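Trans-4-hydroxy-L-proline dehydratase (Clostridioides difficile 70-100-2010, PDB 6VXC) catalyses the radical dehydration of trans-4-hydroxy-L-proline to (S)-1-pyrroline-5-carboxylate in anaerobic hydroxyproline breakdown, as a member of the glycyl radical enzyme family. Local coordinates at residues T186-G191 / Q281-V286; T291-I296 / C541-T546. All coordinates share one frame; numbering follows the deposited sequence.

Contact 1 of 2, residues T186-G191 / Q281-V286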
# COMPACT_ATOMS: atom_id res chain seq x y z
N THR A 186 -2.26 17.60 -11.99
CA THR A 186 -1.68 18.94 -11.93
C THR A 186 -0.33 19.01 -12.64
O THR A 186 -0.08 19.94 -13.41
CB THR A 186 -1.55 19.38 -10.47
OG1 THR A 186 -2.86 19.47 -9.91
CG2 THR A 186 -0.88 20.75 -10.40
N ILE A 187 0.54 18.02 -12.43
CA ILE A 187 1.88 18.06 -13.01
C ILE A 187 1.90 17.93 -14.53
O ILE A 187 2.96 18.12 -15.12
CB ILE A 187 2.78 16.97 -12.40
CG1 ILE A 187 2.22 15.57 -12.70
CG2 ILE A 187 2.90 17.17 -10.92
CD1 ILE A 187 3.21 14.41 -12.42
N TYR A 188 0.79 17.57 -15.17
CA TYR A 188 0.76 17.56 -16.63
C TYR A 188 0.24 18.87 -17.21
O TYR A 188 0.41 19.09 -18.42
CB TYR A 188 -0.10 16.38 -17.14
CG TYR A 188 0.25 15.10 -16.42
CD1 TYR A 188 1.48 14.48 -16.62
CD2 TYR A 188 -0.63 14.54 -15.50
CE1 TYR A 188 1.82 13.35 -15.94
CE2 TYR A 188 -0.30 13.40 -14.82
CZ TYR A 188 0.92 12.81 -15.04
OH TYR A 188 1.27 11.68 -14.36
N LYS A 189 -0.34 19.73 -16.39
CA LYS A 189 -0.85 21.02 -16.82
C LYS A 189 -0.01 22.19 -16.34
O LYS A 189 -0.13 23.28 -16.90
CB LYS A 189 -2.31 21.20 -16.35
CG LYS A 189 -3.25 20.13 -16.86
CD LYS A 189 -4.68 20.25 -16.32
CE LYS A 189 -4.75 20.13 -14.81
NZ LYS A 189 -6.17 19.99 -14.34
N LYS A 190 0.84 21.99 -15.34
CA LYS A 190 1.66 23.05 -14.76
C LYS A 190 3.04 22.49 -14.44
O LYS A 190 3.18 21.32 -14.08
CB LYS A 190 1.05 23.64 -13.48
CG LYS A 190 -0.22 24.43 -13.72
CD LYS A 190 -0.82 24.97 -12.42
CE LYS A 190 -1.89 26.01 -12.72
NZ LYS A 190 -2.68 26.36 -11.53
N GLY A 191 4.06 23.34 -14.60
CA GLY A 191 5.36 23.07 -14.04
C GLY A 191 5.47 23.69 -12.65
O GLY A 191 4.55 24.34 -12.17
N GLN A 281 8.88 11.76 -17.70
CA GLN A 281 10.00 12.25 -16.90
C GLN A 281 9.53 13.20 -15.81
O GLN A 281 10.05 13.16 -14.69
CB GLN A 281 11.03 12.93 -17.80
CG GLN A 281 12.27 13.48 -17.07
CD GLN A 281 13.15 12.39 -16.46
OE1 GLN A 281 13.88 11.70 -17.17
NE2 GLN A 281 13.11 12.24 -15.13
N MET A 282 8.53 14.04 -16.10
CA MET A 282 7.96 14.90 -15.05
C MET A 282 7.38 14.05 -13.92
O MET A 282 7.67 14.29 -12.74
CB MET A 282 6.88 15.82 -15.64
CG MET A 282 5.99 16.56 -14.62
SD MET A 282 6.85 17.85 -13.66
CE MET A 282 6.44 19.28 -14.64
N TYR A 283 6.58 13.03 -14.25
CA TYR A 283 6.05 12.18 -13.19
C TYR A 283 7.18 11.59 -12.36
O TYR A 283 7.12 11.60 -11.13
CB TYR A 283 5.16 11.05 -13.73
CG TYR A 283 4.94 10.11 -12.56
CD1 TYR A 283 4.02 10.42 -11.57
CD2 TYR A 283 5.77 9.02 -12.36
CE1 TYR A 283 3.88 9.62 -10.46
CE2 TYR A 283 5.64 8.22 -11.24
CZ TYR A 283 4.70 8.54 -10.30
OH TYR A 283 4.56 7.75 -9.20
N TRP A 284 8.22 11.06 -13.02
CA TRP A 284 9.25 10.34 -12.28
C TRP A 284 10.06 11.28 -11.38
O TRP A 284 10.45 10.88 -10.28
CB TRP A 284 10.19 9.57 -13.22
CG TRP A 284 11.08 8.69 -12.39
CD1 TRP A 284 12.43 8.78 -12.24
CD2 TRP A 284 10.65 7.61 -11.54
NE1 TRP A 284 12.87 7.83 -11.37
CE2 TRP A 284 11.81 7.09 -10.92
CE3 TRP A 284 9.41 7.03 -11.25
CZ2 TRP A 284 11.76 6.03 -10.02
CZ3 TRP A 284 9.36 5.97 -10.35
CH2 TRP A 284 10.53 5.48 -9.75
N PHE A 285 10.32 12.51 -11.83
CA PHE A 285 10.99 13.48 -10.96
C PHE A 285 10.14 13.78 -9.73
O PHE A 285 10.66 13.85 -8.61
CB PHE A 285 11.27 14.77 -11.74
CG PHE A 285 12.54 14.75 -12.55
CD1 PHE A 285 13.63 13.98 -12.16
CD2 PHE A 285 12.66 15.53 -13.70
CE1 PHE A 285 14.82 13.96 -12.90
CE2 PHE A 285 13.84 15.53 -14.46
CZ PHE A 285 14.92 14.75 -14.06
N VAL A 286 8.84 13.99 -9.93
CA VAL A 286 7.94 14.21 -8.80
C VAL A 286 7.96 13.00 -7.87
O VAL A 286 7.98 13.14 -6.65
CB VAL A 286 6.51 14.51 -9.30
CG1 VAL A 286 5.53 14.57 -8.13
CG2 VAL A 286 6.46 15.80 -10.12
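I187 reaches from the short turn of 186-189 onto helix 276-293, and its two branches land on different residues there. The longer branch ends with CD1 3.7 Å from CA of Y283; beside the Y283 ring this methyl sits at the edge, near the ring plane. CG1 takes the cramped site between backbone N and carbonyl carbon (chi1 61°), which leaves CG2 beside the backbone N, where it meets CG2 of V286 tip to tip at 3.9 Å. M282 packs against the root of the isoleucine: its CG lies 3.9 Å from I187 CB and 3.4 Å from I187 O. With CG anti to the backbone N (chi1 168°) and the chain bent beyond it, the M282 side chain folds along the turn until CE comes 4.0 Å from CA of G191, the residue that precedes helix 192-205. Y188 lies alongside Y283, the two side chains pointing the same way, and puts OH 4.0 Å from Y283 CB. The Y283 hydroxyl is bonded to H287 within its own helix, while the Y188 ring stacks on H308. I547 touches both I187 and V286, continuing the apolar packing past the two segments. No hydrogen bond joins the turn to the helix, so their fit in this buried part of the PFL-like region rests on van der Waals packing, with the methionine also lying against the backbone carbonyls of I187 and K190.

Contact 2 of 2, residues T291-I296 / C541-T546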
# COMPACT_ATOMS: atom_id res chain seq x y z
N THR A 291 9.09 10.93 -2.50
CA THR A 291 9.56 9.80 -1.72
C THR A 291 10.93 10.03 -1.11
O THR A 291 11.39 9.19 -0.33
CB THR A 291 9.57 8.50 -2.56
OG1 THR A 291 10.48 8.62 -3.65
CG2 THR A 291 8.16 8.19 -3.09
N THR A 292 11.62 11.11 -1.45
CA THR A 292 12.79 11.49 -0.67
C THR A 292 12.51 12.65 0.28
O THR A 292 13.28 12.83 1.22
CB THR A 292 13.99 11.83 -1.58
OG1 THR A 292 13.65 12.84 -2.53
CG2 THR A 292 14.52 10.58 -2.29
N GLU A 293 11.44 13.41 0.06
CA GLU A 293 10.96 14.34 1.08
C GLU A 293 10.66 13.62 2.39
O GLU A 293 11.09 14.04 3.47
CB GLU A 293 9.71 15.07 0.55
CG GLU A 293 8.98 15.92 1.58
CD GLU A 293 7.85 16.80 0.99
OE1 GLU A 293 6.91 16.27 0.34
OE2 GLU A 293 7.90 18.04 1.20
N LEU A 294 9.93 12.50 2.31
CA LEU A 294 9.59 11.68 3.47
C LEU A 294 9.49 10.23 3.02
O LEU A 294 9.24 9.95 1.85
CB LEU A 294 8.26 12.11 4.09
CG LEU A 294 8.25 13.44 4.85
CD1 LEU A 294 6.82 13.91 5.04
CD2 LEU A 294 9.00 13.33 6.18
N ASN A 295 9.64 9.31 3.97
CA ASN A 295 9.48 7.87 3.71
C ASN A 295 7.99 7.51 3.76
O ASN A 295 7.50 6.93 4.73
CB ASN A 295 10.26 7.04 4.71
CG ASN A 295 10.10 5.54 4.47
OD1 ASN A 295 9.59 5.13 3.43
ND2 ASN A 295 10.58 4.72 5.40
N ILE A 296 7.27 7.85 2.68
CA ILE A 296 5.81 7.74 2.68
C ILE A 296 5.37 6.32 2.33
O ILE A 296 5.99 5.64 1.52
CB ILE A 296 5.19 8.77 1.70
CG1 ILE A 296 5.91 8.72 0.34
CG2 ILE A 296 5.22 10.16 2.31
CD1 ILE A 296 5.35 9.67 -0.69
N CYS A 541 4.84 18.32 4.68
CA CYS A 541 5.38 17.91 3.39
C CYS A 541 5.07 18.98 2.35
O CYS A 541 4.15 18.82 1.55
CB CYS A 541 4.85 16.53 2.98
SG CYS A 541 3.05 16.32 3.21
N PRO A 542 5.82 20.08 2.35
CA PRO A 542 5.53 21.16 1.38
C PRO A 542 5.59 20.71 -0.07
O PRO A 542 4.80 21.20 -0.88
CB PRO A 542 6.61 22.22 1.67
CG PRO A 542 7.30 21.79 2.90
CD PRO A 542 7.02 20.34 3.15
N LEU A 543 6.48 19.79 -0.43
CA LEU A 543 6.50 19.37 -1.83
C LEU A 543 5.19 18.67 -2.19
O LEU A 543 4.50 19.08 -3.13
CB LEU A 543 7.70 18.47 -2.14
CG LEU A 543 7.74 17.93 -3.58
CD1 LEU A 543 7.79 19.09 -4.60
CD2 LEU A 543 8.94 16.98 -3.82
N MET A 544 4.78 17.67 -1.42
CA MET A 544 3.52 17.00 -1.74
C MET A 544 2.36 18.00 -1.79
O MET A 544 1.48 17.89 -2.64
CB MET A 544 3.22 15.89 -0.73
CG MET A 544 1.92 15.13 -1.02
SD MET A 544 2.05 14.05 -2.47
CE MET A 544 3.14 12.80 -1.80
N SER A 545 2.37 18.99 -0.89
CA SER A 545 1.27 19.95 -0.85
C SER A 545 1.13 20.71 -2.17
O SER A 545 0.02 21.11 -2.52
CB SER A 545 1.45 20.92 0.32
OG SER A 545 1.49 20.22 1.55
N THR A 546 2.23 20.95 -2.89
CA THR A 546 2.13 21.76 -4.10
C THR A 546 1.30 21.09 -5.19
O THR A 546 0.78 21.79 -6.06
CB THR A 546 3.52 22.07 -4.68
OG1 THR A 546 4.16 20.85 -5.09
CG2 THR A 546 4.41 22.83 -3.65
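E293 and C541 bring the two backbones closest, their CA atoms 7.0 Å apart, where helix 276-293 gives out and the short helix 542-546 starts. L294 is the first residue to leave helical angles, and the chain then turns through an inverse gamma turn centred on N295; opposite, C541 holds the N-cap position. The side chain of E293 spans the gap. It runs out nearly straight, CG turned opposite the backbone N (chi1 171°), and delivers its carboxylate to the other helix. OE2 accepts from N of L543 at 2.8 Å, met on the syn side but 18° out of the carboxylate plane, and OE1 offers its syn lone pair to N of M544 at 3.1 Å. Both N-H groups point fairly directly at their oxygens (N-H...O 155° each). A carboxylate from a distant part of the chain thus takes two first-turn N-H groups, and the helix dipole would probably favour its negative charge. P542, first in the helix, has no N-H to give; its CD packs 3.1 Å from OE2 of E293. CB of C541 and CB of L543 also lie against the carboxylate. Farther from it, L294 CD1 sits 3.9 Å from C541 CB and I296 CD1 4.0 Å from M544 CE. V290, one turn back in helix 276-293, touches L543 and M544, and D557 accepts from the backbone N of C541.

Both contacts are buried and draw on the same helix, 276-293: contact 1 packs against its middle, contact 2 uses its C-terminal end and the chain that follows. Their centres lie 14 Å apart, and their nearest atoms, about 5 Å apart, do not touch. Contact 2 lies nearer the centre of the chain, its own centre about 17 Å away against about 22 Å for contact 1; all seven of its touching residues are buried, six of seven in contact 1. The areas they bury are similar, but the chemistry differs: 186-191 meets the helix flank through packing without a hydrogen bond, whereas 541-546 presents backbone N-H groups at a helix start and receives a carboxylate. Just past 541-546 the chain goes on to contact 1.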